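Local coordinates for DNA mismatch repair protein MutS (Thermus aquaticus, PDB 1EWQ) that recognises mismatched and damaged DNA at the outset of mismatch repair, binds ATP and hydrolyses it weakly, at residues 129-134 with 284-289; 171-176 with 292-297; 274-279 with 531-536; 278-283 with 325-330; 541-546 with 607-612. All blocks are in the same frame, centred on the assembly; numbering follows the deposited sequence.

In the fold
Helix 282-293 is common to contacts 1, 2 and 4: contact 1 and contact 2, with centres about 10 Å apart, press it against domain II, and contact 4 holds the turn at its start. Contacts 3 and 4 share Glu278 and Thr279, part of the link between helices 272-276 and 282-293, and their centres lie about 12 Å apart within domain III. Contact 3 also touches contact 5 (centres about 13 Å apart), where Val536 meets Tyr542 and the chain passes from helix 514-540 to the ATPase part. None reaches the bound DNA: nearest atoms are about 26 Å away for contact 1 and about 45 Å for contact 5. All five lie away from the predicted ATP site.

Contact 1. Residues 129-134 with 284-289; sequences REANYL and GRRLLQ
Arg285 meets Arg129 and Glu130 where the loop leading into strand 134-139 of domain II lies against helix 282-293 of domain III, part of the seam between the two domains. From a CB directed toward the loop, the arginine sets out with CG anti to the backbone N (chi1 177°), which brings CG to 4.0 Å from Glu130 OE2. CD comes nearer still, 2.9 Å from that same OE2. At chi3 the chain bends, and NE makes a salt bridge with Asp277. Arg285 CZ lies 3.3 Å from CD of Arg129, which sits over one face of the guanidinium, offset toward the rim. At the edge, NH1 reaches Glu130 OE2 at 3.3 Å, a weak hydrogen bond within a salt bridge, with carboxylate and guanidinium planes only 19° apart. NH2 ends 4.2 Å from Arg129 NE, a like-charge approach that Glu130 and Asp277 probably offset. A leucine in place of Arg285 would probably leave both Glu130 and Asp277 without their cationic partner and take away the flat surface under Arg129 CD. The neighbouring Arg286 runs its CG and CD beside the peptide N of Ala131, and its NH1 donates to Arg129 O at 3.1 Å (147° at the hydrogen), almost along the C=O axis. Glu333 and Asp331 hold the same guanidinium by salt bridges. One helical turn beyond Arg285, a water donates to both Gln289 OE1 and Ala131 O, at 3.0 Å from each.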
# COMPACT_ATOMS: atom_id res chain seq x y z
N ARG C 129 1.26 -2.11 20.15
CA ARG C 129 1.48 -1.78 21.56
C ARG C 129 0.17 -1.24 22.13
O ARG C 129 -0.18 -1.52 23.27
CB ARG C 129 2.57 -0.70 21.69
CG ARG C 129 3.85 -1.16 22.37
CD ARG C 129 4.88 -0.02 22.42
NE ARG C 129 6.18 -0.50 22.91
CZ ARG C 129 6.55 -0.52 24.19
NH1 ARG C 129 5.72 -0.09 25.13
NH2 ARG C 129 7.74 -0.98 24.53
N GLU C 130 -0.53 -0.48 21.31
CA GLU C 130 -1.80 0.14 21.66
C GLU C 130 -2.93 -0.86 21.98
O GLU C 130 -2.80 -2.05 21.76
CB GLU C 130 -2.28 1.03 20.50
CG GLU C 130 -1.38 2.20 20.16
CD GLU C 130 -0.02 1.78 19.63
OE1 GLU C 130 0.07 0.76 18.91
OE2 GLU C 130 0.97 2.49 19.93
N ALA C 131 -4.04 -0.33 22.49
CA ALA C 131 -5.18 -1.17 22.81
C ALA C 131 -5.74 -1.68 21.49
O ALA C 131 -5.73 -0.97 20.48
CB ALA C 131 -6.23 -0.36 23.55
N ASN C 132 -6.24 -2.91 21.50
CA ASN C 132 -6.81 -3.52 20.32
C ASN C 132 -8.25 -3.86 20.67
O ASN C 132 -8.53 -4.84 21.37
CB ASN C 132 -6.01 -4.78 19.98
CG ASN C 132 -6.34 -5.33 18.63
OD1 ASN C 132 -6.89 -6.43 18.52
ND2 ASN C 132 -6.02 -4.58 17.59
N TYR C 133 -9.18 -3.06 20.16
CA TYR C 133 -10.59 -3.25 20.49
C TYR C 133 -11.49 -3.94 19.49
O TYR C 133 -11.42 -3.70 18.28
CB TYR C 133 -11.26 -1.90 20.80
CG TYR C 133 -10.74 -1.13 21.99
CD1 TYR C 133 -10.10 0.11 21.82
CD2 TYR C 133 -10.91 -1.61 23.29
CE1 TYR C 133 -9.66 0.85 22.92
CE2 TYR C 133 -10.46 -0.88 24.39
CZ TYR C 133 -9.84 0.35 24.19
OH TYR C 133 -9.41 1.07 25.28
N LEU C 134 -12.35 -4.79 20.03
CA LEU C 134 -13.41 -5.44 19.27
C LEU C 134 -14.55 -4.54 19.75
O LEU C 134 -14.68 -4.31 20.95
CB LEU C 134 -13.68 -6.87 19.75
CG LEU C 134 -14.97 -7.52 19.19
CD1 LEU C 134 -14.88 -7.63 17.68
CD2 LEU C 134 -15.18 -8.89 19.80
N GLY C 284 1.80 1.77 29.66
CA GLY C 284 1.94 3.21 29.79
C GLY C 284 1.48 3.91 28.53
O GLY C 284 0.75 4.89 28.59
N ARG C 285 1.92 3.43 27.37
CA ARG C 285 1.48 4.06 26.12
C ARG C 285 -0.04 3.97 26.02
O ARG C 285 -0.69 4.92 25.58
CB ARG C 285 2.10 3.36 24.90
CG ARG C 285 1.62 3.94 23.58
CD ARG C 285 2.33 3.34 22.37
NE ARG C 285 3.76 3.64 22.39
CZ ARG C 285 4.64 3.16 21.51
NH1 ARG C 285 4.26 2.36 20.52
NH2 ARG C 285 5.92 3.47 21.65
N ARG C 286 -0.60 2.83 26.42
CA ARG C 286 -2.05 2.65 26.39
C ARG C 286 -2.77 3.59 27.36
O ARG C 286 -3.80 4.17 27.02
CB ARG C 286 -2.42 1.19 26.69
CG ARG C 286 -2.09 0.18 25.55
CD ARG C 286 -2.83 -1.16 25.74
NE ARG C 286 -2.43 -1.84 26.97
CZ ARG C 286 -1.40 -2.68 27.05
NH1 ARG C 286 -0.67 -2.95 25.97
NH2 ARG C 286 -1.07 -3.22 28.21
N LEU C 287 -2.23 3.73 28.57
CA LEU C 287 -2.83 4.63 29.54
C LEU C 287 -2.80 6.07 29.02
O LEU C 287 -3.80 6.79 29.12
CB LEU C 287 -2.09 4.57 30.87
CG LEU C 287 -2.68 5.46 31.96
CD1 LEU C 287 -4.04 4.87 32.39
CD2 LEU C 287 -1.73 5.55 33.16
N LEU C 288 -1.67 6.48 28.45
CA LEU C 288 -1.57 7.84 27.93
C LEU C 288 -2.58 8.04 26.81
O LEU C 288 -3.22 9.07 26.72
CB LEU C 288 -0.15 8.13 27.41
CG LEU C 288 0.06 9.53 26.82
CD1 LEU C 288 -0.54 10.59 27.75
CD2 LEU C 288 1.55 9.79 26.60
N GLN C 289 -2.73 7.03 25.95
CA GLN C 289 -3.68 7.16 24.86
C GLN C 289 -5.10 7.25 25.41
O GLN C 289 -5.93 7.99 24.89
CB GLN C 289 -3.56 5.97 23.91
CG GLN C 289 -4.53 6.08 22.74
CD GLN C 289 -4.14 5.21 21.56
OE1 GLN C 289 -3.85 4.03 21.72
NE2 GLN C 289 -4.15 5.79 20.37
O HOH W 1 -5.50 2.05 20.23

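Contact 2. Residues 171-176 with 292-297; sequences FRHRPA and LRHPLL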
# COMPACT_ATOMS: atom_id res chain seq x y z
N PHE C 171 -15.15 6.31 16.83
CA PHE C 171 -13.92 6.81 16.24
C PHE C 171 -12.77 7.04 17.23
O PHE C 171 -11.64 6.65 16.97
CB PHE C 171 -14.16 8.10 15.48
CG PHE C 171 -12.95 8.58 14.75
CD1 PHE C 171 -12.66 8.09 13.48
CD2 PHE C 171 -12.07 9.48 15.34
CE1 PHE C 171 -11.51 8.48 12.82
CE2 PHE C 171 -10.91 9.87 14.68
CZ PHE C 171 -10.63 9.38 13.42
N ARG C 172 -13.06 7.69 18.35
CA ARG C 172 -11.99 7.94 19.32
C ARG C 172 -11.35 6.64 19.82
O ARG C 172 -10.24 6.66 20.35
CB ARG C 172 -12.50 8.79 20.51
CG ARG C 172 -13.94 8.52 20.93
CD ARG C 172 -14.33 9.05 22.32
NE ARG C 172 -13.68 10.30 22.75
CZ ARG C 172 -14.23 11.17 23.60
NH1 ARG C 172 -15.44 10.93 24.10
NH2 ARG C 172 -13.57 12.26 23.98
N HIS C 173 -12.03 5.51 19.67
CA HIS C 173 -11.47 4.23 20.11
C HIS C 173 -10.76 3.48 19.01
O HIS C 173 -10.00 2.55 19.29
CB HIS C 173 -12.55 3.34 20.71
CG HIS C 173 -13.08 3.82 22.03
ND1 HIS C 173 -12.49 3.48 23.23
CD2 HIS C 173 -14.11 4.64 22.33
CE1 HIS C 173 -13.14 4.08 24.21
NE2 HIS C 173 -14.13 4.79 23.69
N ARG C 174 -10.99 3.88 17.76
CA ARG C 174 -10.38 3.23 16.62
C ARG C 174 -10.36 1.70 16.78
O ARG C 174 -9.30 1.08 16.85
CB ARG C 174 -8.96 3.77 16.41
CG ARG C 174 -8.91 5.23 15.90
CD ARG C 174 -9.56 5.38 14.50
NE ARG C 174 -10.94 4.89 14.49
CZ ARG C 174 -11.66 4.62 13.40
NH1 ARG C 174 -11.15 4.79 12.18
NH2 ARG C 174 -12.88 4.13 13.54
N PRO C 175 -11.55 1.08 16.83
CA PRO C 175 -11.68 -0.37 16.99
C PRO C 175 -11.02 -1.06 15.81
O PRO C 175 -10.91 -0.48 14.74
CB PRO C 175 -13.19 -0.58 16.99
CG PRO C 175 -13.65 0.47 16.03
CD PRO C 175 -12.84 1.68 16.46
N ALA C 176 -10.58 -2.29 16.01
CA ALA C 176 -9.93 -3.03 14.93
C ALA C 176 -10.95 -3.92 14.23
O ALA C 176 -10.72 -4.37 13.10
CB ALA C 176 -8.78 -3.88 15.50
N LEU C 292 -5.67 10.78 26.59
CA LEU C 292 -5.88 11.67 25.46
C LEU C 292 -7.26 11.44 24.83
O LEU C 292 -7.91 12.38 24.38
CB LEU C 292 -4.79 11.47 24.40
CG LEU C 292 -3.44 12.16 24.65
CD1 LEU C 292 -2.41 11.64 23.65
CD2 LEU C 292 -3.59 13.67 24.52
N ARG C 293 -7.71 10.18 24.81
CA ARG C 293 -9.02 9.86 24.23
C ARG C 293 -10.14 10.59 24.98
O ARG C 293 -11.09 11.08 24.38
CB ARG C 293 -9.28 8.34 24.29
CG ARG C 293 -10.04 7.77 23.11
CD ARG C 293 -10.76 6.46 23.42
NE ARG C 293 -9.91 5.45 24.06
CZ ARG C 293 -8.78 5.00 23.55
NH1 ARG C 293 -8.34 5.47 22.40
NH2 ARG C 293 -8.10 4.06 24.19
N HIS C 294 -10.02 10.65 26.31
CA HIS C 294 -11.02 11.30 27.16
C HIS C 294 -10.39 12.26 28.18
O HIS C 294 -10.15 11.87 29.32
CB HIS C 294 -11.83 10.25 27.91
CG HIS C 294 -12.64 9.36 27.02
ND1 HIS C 294 -13.92 9.68 26.61
CD2 HIS C 294 -12.34 8.18 26.43
CE1 HIS C 294 -14.37 8.73 25.81
NE2 HIS C 294 -13.43 7.81 25.68
N PRO C 295 -10.11 13.51 27.77
CA PRO C 295 -9.52 14.48 28.70
C PRO C 295 -10.53 14.71 29.83
O PRO C 295 -11.74 14.64 29.61
CB PRO C 295 -9.33 15.74 27.84
CG PRO C 295 -9.19 15.17 26.43
CD PRO C 295 -10.21 14.06 26.40
N LEU C 296 -10.03 14.99 31.03
CA LEU C 296 -10.88 15.22 32.20
C LEU C 296 -11.51 16.62 32.27
O LEU C 296 -11.06 17.56 31.63
CB LEU C 296 -10.06 14.98 33.48
CG LEU C 296 -9.19 13.72 33.58
CD1 LEU C 296 -8.48 13.71 34.93
CD2 LEU C 296 -10.05 12.47 33.42
N LEU C 297 -12.57 16.73 33.06
CA LEU C 297 -13.27 18.00 33.26
C LEU C 297 -13.09 18.45 34.72
O LEU C 297 -13.50 19.55 35.09
CB LEU C 297 -14.77 17.83 33.00
CG LEU C 297 -15.24 17.32 31.64
CD1 LEU C 297 -16.77 17.14 31.66
CD2 LEU C 297 -14.83 18.31 30.57
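Arg172 and His173, at the end of helix 163-173 in domain II, interlock with Arg293 and His294, at the end of helix 282-293 in domain III, forming a buried joint between two helix C-termini. The hydrogen bond across it runs from Arg293 NH1 to Arg172 O at 3.0 Å, bent to 149° at the hydrogen and with the donor tilted from the carbonyl plane. Because that oxygen belongs to the last turn of its helix, the helix end is likely to favour the positive charge. Arg172 lies near the other helix end, its NH2 2.8 Å from Arg293 O. Glu169 forms a salt bridge with Arg172 NH1, and Met250 O accepts a bond from NH2, so this buried cation has partners on its own helix and at Met250.

Two contacts use flat faces. With chi2 at -157° the Arg293 chain runs extended to CD, which rides over the centre of the His173 ring, a CH-pi contact of 3.5 Å from CD to the centroid. One side of the His294 ring leans over a face of the Arg172 guanidinium, offset toward the rim, the two planes 46° apart. The histidine rings themselves meet obliquely, their centroids 5.6 Å apart. Phe147 stacks on His173, whereas Tyr133 meets that histidine edge-to-face.

Aliphatic contact is slight: Arg172 CB rests on Arg293 CG at 3.7 Å.

Contact 3. Residues 274-279 with 531-536; sequences SVLDET and AALAEV
Glu278 OE1 is gripped by a salt bridge from Arg539 while it rests on the aliphatic part of Glu535, 3.0 Å from Glu535 CG. The chain that carries it, extended beyond CG, lies across Val536, with Glu278 CG 3.3 Å from Val536 CG2. That methyl fits between the glutamate and the end of helix 272-276, since Val536 CG2 is also 3.1 Å from Leu276 O. Here the loop that leaves helix 272-276 packs along helix 514-540, both in domain III. Where the last residue of helix 272-276 meets helix 514-540, Leu276 CD2 and Leu533 CD2 come methyl to methyl at 3.4 Å, tighter than usual. Ala532 CB faces the peptide joining Glu278 to Thr279, 3.8 Å from Thr279 N; its small side chain is consistent with the close approach of the loop.

An alanine at Glu278 would probably leave Arg539 without this mate and open a gap beside Val536 CG2. Glu535 OE1 is bound in turn by Arg319 and Arg323. The two acidic groups stay 4.9 Å apart, from Glu278 OE1 to Glu535 OE2, so their mutual repulsion is probably eased by the arginines, and the carboxylates can sit near each other beside a contact made largely of carbon.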
# COMPACT_ATOMS: atom_id res chain seq x y z
N SER C 274 2.47 11.14 18.82
CA SER C 274 3.84 10.72 18.54
C SER C 274 4.83 11.67 19.21
O SER C 274 5.91 11.25 19.63
CB SER C 274 4.11 10.67 17.03
OG SER C 274 4.20 11.97 16.48
N VAL C 275 4.46 12.94 19.32
CA VAL C 275 5.32 13.94 19.95
C VAL C 275 5.27 13.84 21.47
O VAL C 275 6.29 13.89 22.14
CB VAL C 275 4.88 15.38 19.57
CG1 VAL C 275 5.61 16.40 20.44
CG2 VAL C 275 5.18 15.64 18.11
N LEU C 276 4.07 13.67 21.99
CA LEU C 276 3.85 13.59 23.43
C LEU C 276 4.37 12.32 24.06
O LEU C 276 4.89 12.34 25.18
CB LEU C 276 2.35 13.68 23.72
CG LEU C 276 1.82 14.64 24.78
CD1 LEU C 276 0.52 14.07 25.36
CD2 LEU C 276 2.84 14.85 25.88
N ASP C 277 4.23 11.21 23.34
CA ASP C 277 4.60 9.91 23.87
C ASP C 277 6.07 9.48 23.92
O ASP C 277 6.68 9.16 22.91
CB ASP C 277 3.80 8.84 23.13
CG ASP C 277 4.02 7.47 23.70
OD1 ASP C 277 3.96 7.33 24.93
OD2 ASP C 277 4.25 6.52 22.91
N GLU C 278 6.61 9.45 25.14
CA GLU C 278 7.98 9.01 25.37
C GLU C 278 7.88 7.92 26.43
O GLU C 278 8.82 7.67 27.20
CB GLU C 278 8.84 10.16 25.89
CG GLU C 278 8.82 11.38 25.00
CD GLU C 278 10.03 12.26 25.21
OE1 GLU C 278 10.70 12.12 26.26
OE2 GLU C 278 10.32 13.10 24.32
N THR C 279 6.72 7.27 26.45
CA THR C 279 6.44 6.20 27.38
C THR C 279 7.41 5.02 27.19
O THR C 279 7.85 4.75 26.09
CB THR C 279 4.98 5.73 27.21
OG1 THR C 279 4.64 4.83 28.27
CG2 THR C 279 4.79 5.02 25.89
N ALA C 531 6.34 10.15 34.39
CA ALA C 531 7.75 10.36 34.10
C ALA C 531 7.93 10.75 32.63
O ALA C 531 8.77 11.59 32.29
CB ALA C 531 8.56 9.09 34.42
N ALA C 532 7.12 10.14 31.76
CA ALA C 532 7.18 10.43 30.33
C ALA C 532 6.74 11.86 30.00
O ALA C 532 7.36 12.53 29.17
CB ALA C 532 6.31 9.43 29.57
N LEU C 533 5.67 12.32 30.64
CA LEU C 533 5.18 13.67 30.39
C LEU C 533 6.19 14.66 30.94
O LEU C 533 6.34 15.77 30.41
CB LEU C 533 3.81 13.88 31.05
CG LEU C 533 2.65 13.07 30.44
CD1 LEU C 533 1.38 13.27 31.23
CD2 LEU C 533 2.44 13.50 29.00
N ALA C 534 6.89 14.28 32.02
CA ALA C 534 7.90 15.15 32.61
C ALA C 534 9.07 15.23 31.65
O ALA C 534 9.66 16.29 31.45
CB ALA C 534 8.36 14.62 33.97
N GLU C 535 9.41 14.09 31.05
CA GLU C 535 10.50 13.98 30.10
C GLU C 535 10.28 14.94 28.93
O GLU C 535 11.17 15.69 28.54
CB GLU C 535 10.60 12.56 29.57
CG GLU C 535 11.94 12.19 28.97
CD GLU C 535 13.03 12.05 30.02
OE1 GLU C 535 12.70 11.98 31.21
OE2 GLU C 535 14.22 11.99 29.65
N VAL C 536 9.07 14.89 28.36
CA VAL C 536 8.71 15.74 27.24
C VAL C 536 8.75 17.20 27.66
O VAL C 536 9.24 18.06 26.93
CB VAL C 536 7.27 15.41 26.73
CG1 VAL C 536 6.76 16.54 25.83
CG2 VAL C 536 7.28 14.11 25.97

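Contact 4. Residues 278-283 with 325-330; sequences ETRTAP and LLYRLA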
# COMPACT_ATOMS: atom_id res chain seq x y z
N GLU C 278 6.61 9.45 25.14
CA GLU C 278 7.98 9.01 25.37
C GLU C 278 7.88 7.92 26.43
O GLU C 278 8.82 7.67 27.20
CB GLU C 278 8.84 10.16 25.89
CG GLU C 278 8.82 11.38 25.00
CD GLU C 278 10.03 12.26 25.21
OE1 GLU C 278 10.70 12.12 26.26
OE2 GLU C 278 10.32 13.10 24.32
N THR C 279 6.72 7.27 26.45
CA THR C 279 6.44 6.20 27.38
C THR C 279 7.41 5.02 27.19
O THR C 279 7.85 4.75 26.09
CB THR C 279 4.98 5.73 27.21
OG1 THR C 279 4.64 4.83 28.27
CG2 THR C 279 4.79 5.02 25.89
N ARG C 280 7.73 4.34 28.28
CA ARG C 280 8.66 3.21 28.20
C ARG C 280 7.99 1.83 28.10
O ARG C 280 8.59 0.90 27.56
CB ARG C 280 9.60 3.26 29.40
CG ARG C 280 10.67 4.35 29.28
CD ARG C 280 11.55 4.05 28.07
NE ARG C 280 12.39 5.16 27.63
CZ ARG C 280 13.60 5.43 28.10
NH1 ARG C 280 14.15 4.66 29.04
NH2 ARG C 280 14.29 6.46 27.61
N THR C 281 6.76 1.71 28.58
CA THR C 281 6.05 0.43 28.53
C THR C 281 4.76 0.50 27.71
O THR C 281 4.21 1.57 27.48
CB THR C 281 5.68 -0.03 29.93
OG1 THR C 281 4.74 0.89 30.48
CG2 THR C 281 6.91 -0.07 30.82
N ALA C 282 4.26 -0.66 27.28
CA ALA C 282 3.03 -0.69 26.50
C ALA C 282 1.85 -0.24 27.36
O ALA C 282 1.04 0.56 26.91
CB ALA C 282 2.79 -2.10 25.93
N PRO C 283 1.74 -0.75 28.60
CA PRO C 283 0.63 -0.34 29.48
C PRO C 283 0.61 1.18 29.65
O PRO C 283 -0.45 1.80 29.76
CB PRO C 283 0.94 -1.06 30.79
CG PRO C 283 1.64 -2.32 30.33
CD PRO C 283 2.55 -1.81 29.23
N LEU C 325 14.93 1.84 34.27
CA LEU C 325 14.42 0.55 34.73
C LEU C 325 13.19 0.09 33.94
O LEU C 325 13.11 -1.09 33.57
CB LEU C 325 14.11 0.60 36.23
CG LEU C 325 15.37 0.68 37.11
CD1 LEU C 325 15.02 1.06 38.54
CD2 LEU C 325 16.11 -0.67 37.07
N LEU C 326 12.26 1.00 33.68
CA LEU C 326 11.04 0.67 32.94
C LEU C 326 11.35 0.16 31.53
O LEU C 326 10.65 -0.70 31.01
CB LEU C 326 10.13 1.89 32.83
CG LEU C 326 9.48 2.36 34.12
CD1 LEU C 326 8.63 3.60 33.83
CD2 LEU C 326 8.63 1.23 34.70
N TYR C 327 12.42 0.68 30.94
CA TYR C 327 12.83 0.29 29.60
C TYR C 327 12.86 -1.23 29.44
O TYR C 327 12.56 -1.75 28.37
CB TYR C 327 14.21 0.86 29.30
CG TYR C 327 14.72 0.58 27.90
CD1 TYR C 327 14.37 1.42 26.83
CD2 TYR C 327 15.53 -0.51 27.64
CE1 TYR C 327 14.83 1.16 25.54
CE2 TYR C 327 15.99 -0.78 26.35
CZ TYR C 327 15.64 0.06 25.31
OH TYR C 327 16.11 -0.21 24.05
N ARG C 328 13.22 -1.94 30.50
CA ARG C 328 13.29 -3.39 30.42
C ARG C 328 12.03 -4.09 30.93
O ARG C 328 12.01 -5.31 31.03
CB ARG C 328 14.50 -3.91 31.22
CG ARG C 328 15.87 -3.56 30.63
CD ARG C 328 17.00 -4.01 31.55
NE ARG C 328 17.15 -5.47 31.64
CZ ARG C 328 17.89 -6.21 30.80
NH1 ARG C 328 18.55 -5.63 29.81
NH2 ARG C 328 17.95 -7.53 30.96
N LEU C 329 10.98 -3.33 31.22
CA LEU C 329 9.75 -3.94 31.73
C LEU C 329 8.81 -4.48 30.65
O LEU C 329 8.33 -3.74 29.79
CB LEU C 329 8.99 -2.93 32.60
CG LEU C 329 7.98 -3.54 33.57
CD1 LEU C 329 8.74 -4.24 34.68
CD2 LEU C 329 7.06 -2.47 34.14
N ALA C 330 8.53 -5.78 30.71
CA ALA C 330 7.61 -6.37 29.74
C ALA C 330 6.19 -5.89 30.06
O ALA C 330 5.97 -5.21 31.07
CB ALA C 330 7.70 -7.89 29.80
O HOH W 2 5.83 -3.12 28.15
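Arg280 CB packs against Leu326 CB at 3.7 Å, the shortest approach between the two segments. Beside it Thr281 turns its methyl inward: CG2 lies 3.8 Å from Leu326 O and 4.0 Å from Leu329 CB. Farther out, Arg280 bends at chi2 and runs past the base of Tyr327, its NH1 3.8 Å from Tyr327 CB and the guanidinium nearly upright to the ring (82°). Near the backbone, a water donates to Leu329 O and accepts from Ala282 N at 3.0 Å, filling in where the chains do not bond directly.

Thr281 is the N-cap of helix 282-293 in domain III. A chi1 of 66° places its OG1 between backbone N and carbonyl carbon, where it caps Gly284 N, and the same rotamer sends CG2 toward 325-330. Opposite stands the type I turn from Leu326 to Leu329, near the end of helix 316-326, closed by Leu329 N bonding Leu326 O at 2.7 Å. Asp528 of helix 514-540 positions the capped helix start twice over, its OD1 taking Arg280 N and its OD2 bonding Thr281 OG1. Arg280 NH1 bonds weakly to Arg323 O.

Contact 5. Residues 541-546 with 607-612; sequences GYVRPR and SFVPAE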
# COMPACT_ATOMS: atom_id res chain seq x y z
N GLY C 541 10.72 22.21 26.78
CA GLY C 541 10.44 23.42 27.53
C GLY C 541 8.97 23.77 27.67
O GLY C 541 8.54 24.83 27.18
N TYR C 542 8.19 22.90 28.32
CA TYR C 542 6.76 23.11 28.56
C TYR C 542 6.57 23.60 29.99
O TYR C 542 7.44 23.40 30.85
CB TYR C 542 5.96 21.82 28.41
CG TYR C 542 5.84 21.24 27.03
CD1 TYR C 542 6.37 21.89 25.91
CD2 TYR C 542 5.17 20.03 26.83
CE1 TYR C 542 6.22 21.35 24.63
CE2 TYR C 542 5.02 19.48 25.56
CZ TYR C 542 5.55 20.14 24.47
OH TYR C 542 5.40 19.59 23.22
N VAL C 543 5.43 24.22 30.27
CA VAL C 543 5.19 24.70 31.62
C VAL C 543 3.87 24.20 32.20
O VAL C 543 2.97 23.80 31.46
CB VAL C 543 5.20 26.24 31.65
CG1 VAL C 543 6.54 26.74 31.09
CG2 VAL C 543 4.04 26.79 30.85
N ARG C 544 3.77 24.22 33.52
CA ARG C 544 2.55 23.78 34.18
C ARG C 544 1.46 24.84 34.03
O ARG C 544 1.67 26.01 34.36
CB ARG C 544 2.79 23.52 35.68
CG ARG C 544 1.51 23.14 36.42
CD ARG C 544 1.78 22.68 37.85
NE ARG C 544 0.54 22.37 38.56
CZ ARG C 544 0.46 21.52 39.59
NH1 ARG C 544 1.54 20.91 40.03
NH2 ARG C 544 -0.71 21.29 40.16
N PRO C 545 0.29 24.43 33.49
CA PRO C 545 -0.85 25.32 33.28
C PRO C 545 -1.67 25.52 34.56
O PRO C 545 -1.72 24.65 35.42
CB PRO C 545 -1.66 24.58 32.22
CG PRO C 545 -1.46 23.15 32.63
CD PRO C 545 0.04 23.12 32.87
N ARG C 546 -2.31 26.68 34.68
CA ARG C 546 -3.14 26.96 35.83
C ARG C 546 -4.57 27.01 35.32
O ARG C 546 -4.81 27.45 34.20
CB ARG C 546 -2.75 28.31 36.45
CG ARG C 546 -1.26 28.49 36.70
CD ARG C 546 -0.70 27.44 37.66
NE ARG C 546 0.75 27.56 37.80
CZ ARG C 546 1.50 26.77 38.55
NH1 ARG C 546 0.94 25.78 39.24
NH2 ARG C 546 2.81 26.95 38.61
N SER C 607 -0.95 17.21 31.38
CA SER C 607 0.38 17.40 30.84
C SER C 607 0.76 18.88 30.89
O SER C 607 -0.11 19.75 30.90
CB SER C 607 0.42 16.93 29.39
OG SER C 607 1.59 17.36 28.71
N PHE C 608 2.06 19.15 30.93
CA PHE C 608 2.54 20.53 30.90
C PHE C 608 2.25 20.94 29.45
O PHE C 608 2.00 20.08 28.60
CB PHE C 608 4.05 20.58 31.17
CG PHE C 608 4.41 20.60 32.63
CD1 PHE C 608 3.65 19.93 33.57
CD2 PHE C 608 5.56 21.29 33.06
CE1 PHE C 608 4.00 19.93 34.91
CE2 PHE C 608 5.92 21.30 34.41
CZ PHE C 608 5.15 20.62 35.34
N VAL C 609 2.29 22.24 29.14
CA VAL C 609 1.97 22.69 27.79
C VAL C 609 3.06 23.58 27.18
O VAL C 609 3.90 24.12 27.90
CB VAL C 609 0.62 23.45 27.79
CG1 VAL C 609 -0.48 22.56 28.39
CG2 VAL C 609 0.76 24.74 28.61
N PRO C 610 3.06 23.72 25.84
CA PRO C 610 4.05 24.54 25.14
C PRO C 610 3.76 26.04 25.20
O PRO C 610 3.12 26.60 24.32
CB PRO C 610 3.98 24.01 23.70
CG PRO C 610 2.53 23.62 23.58
CD PRO C 610 2.27 22.92 24.89
N ALA C 611 4.25 26.69 26.25
CA ALA C 611 4.05 28.13 26.43
C ALA C 611 4.94 28.64 27.56
O ALA C 611 5.59 27.86 28.25
CB ALA C 611 2.59 28.42 26.75
N GLU C 612 4.98 29.96 27.73
CA GLU C 612 5.76 30.55 28.80
C GLU C 612 4.90 30.48 30.05
O GLU C 612 5.38 30.19 31.14
CB GLU C 612 6.12 32.00 28.48
CG GLU C 612 7.50 32.15 27.88
CD GLU C 612 7.81 33.58 27.49
OE1 GLU C 612 7.28 34.51 28.14
OE2 GLU C 612 8.60 33.78 26.54
O HOH W 3 8.60 27.66 28.34
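Val543 and Val609 form a single antiparallel bridge, a hydrogen-bonded pair, at the passage from helix 514-540 of domain III to the ATPase part of MutS. Val543 N donates to Val609 O at 2.8 Å, and Val609 N returns a bond to Val543 O at 2.9 Å. End to end the touching parts run 105° apart, consistent with pairing that stops at one bridge, and the rest of the contact depends on the bumps and hollows around it.

The ring of Tyr542 is one bump: it lies against Pro610, whose CD sits over a ring face in a CH-pi contact and whose CB comes to 3.6 Å from Tyr542 CE1. An inverse gamma turn centred on Pro610 shapes the surface that receives it. A second bump is Phe608, whose ring lies against the Val543-Arg544 peptide. Arg544 N stands over one face and Arg544 CB over the ring, 3.9 Å from the centroid, while Tyr542 O lies at the ring edge, in plane. Beyond CB the Arg544 chain runs out extended, to salt bridges with Asp307 and Glu303 of helix 299-314, and that helix also packs on Phe608. Pro545 fills a smaller hollow, its CB 4.3 Å from Val609 CG2. Val609 is backed by helix 589-603, the helix that begins at Lys589 and Ser590 of the predicted ATP site.

On the side of 611-612, Val543 straddles a carbonyl: CG1 and CG2 each stand 3.2 Å from Ala611 O. The same oxygen accepts from a water at 3.0 Å, and that water also donates to Gly541 O at 3.1 Å.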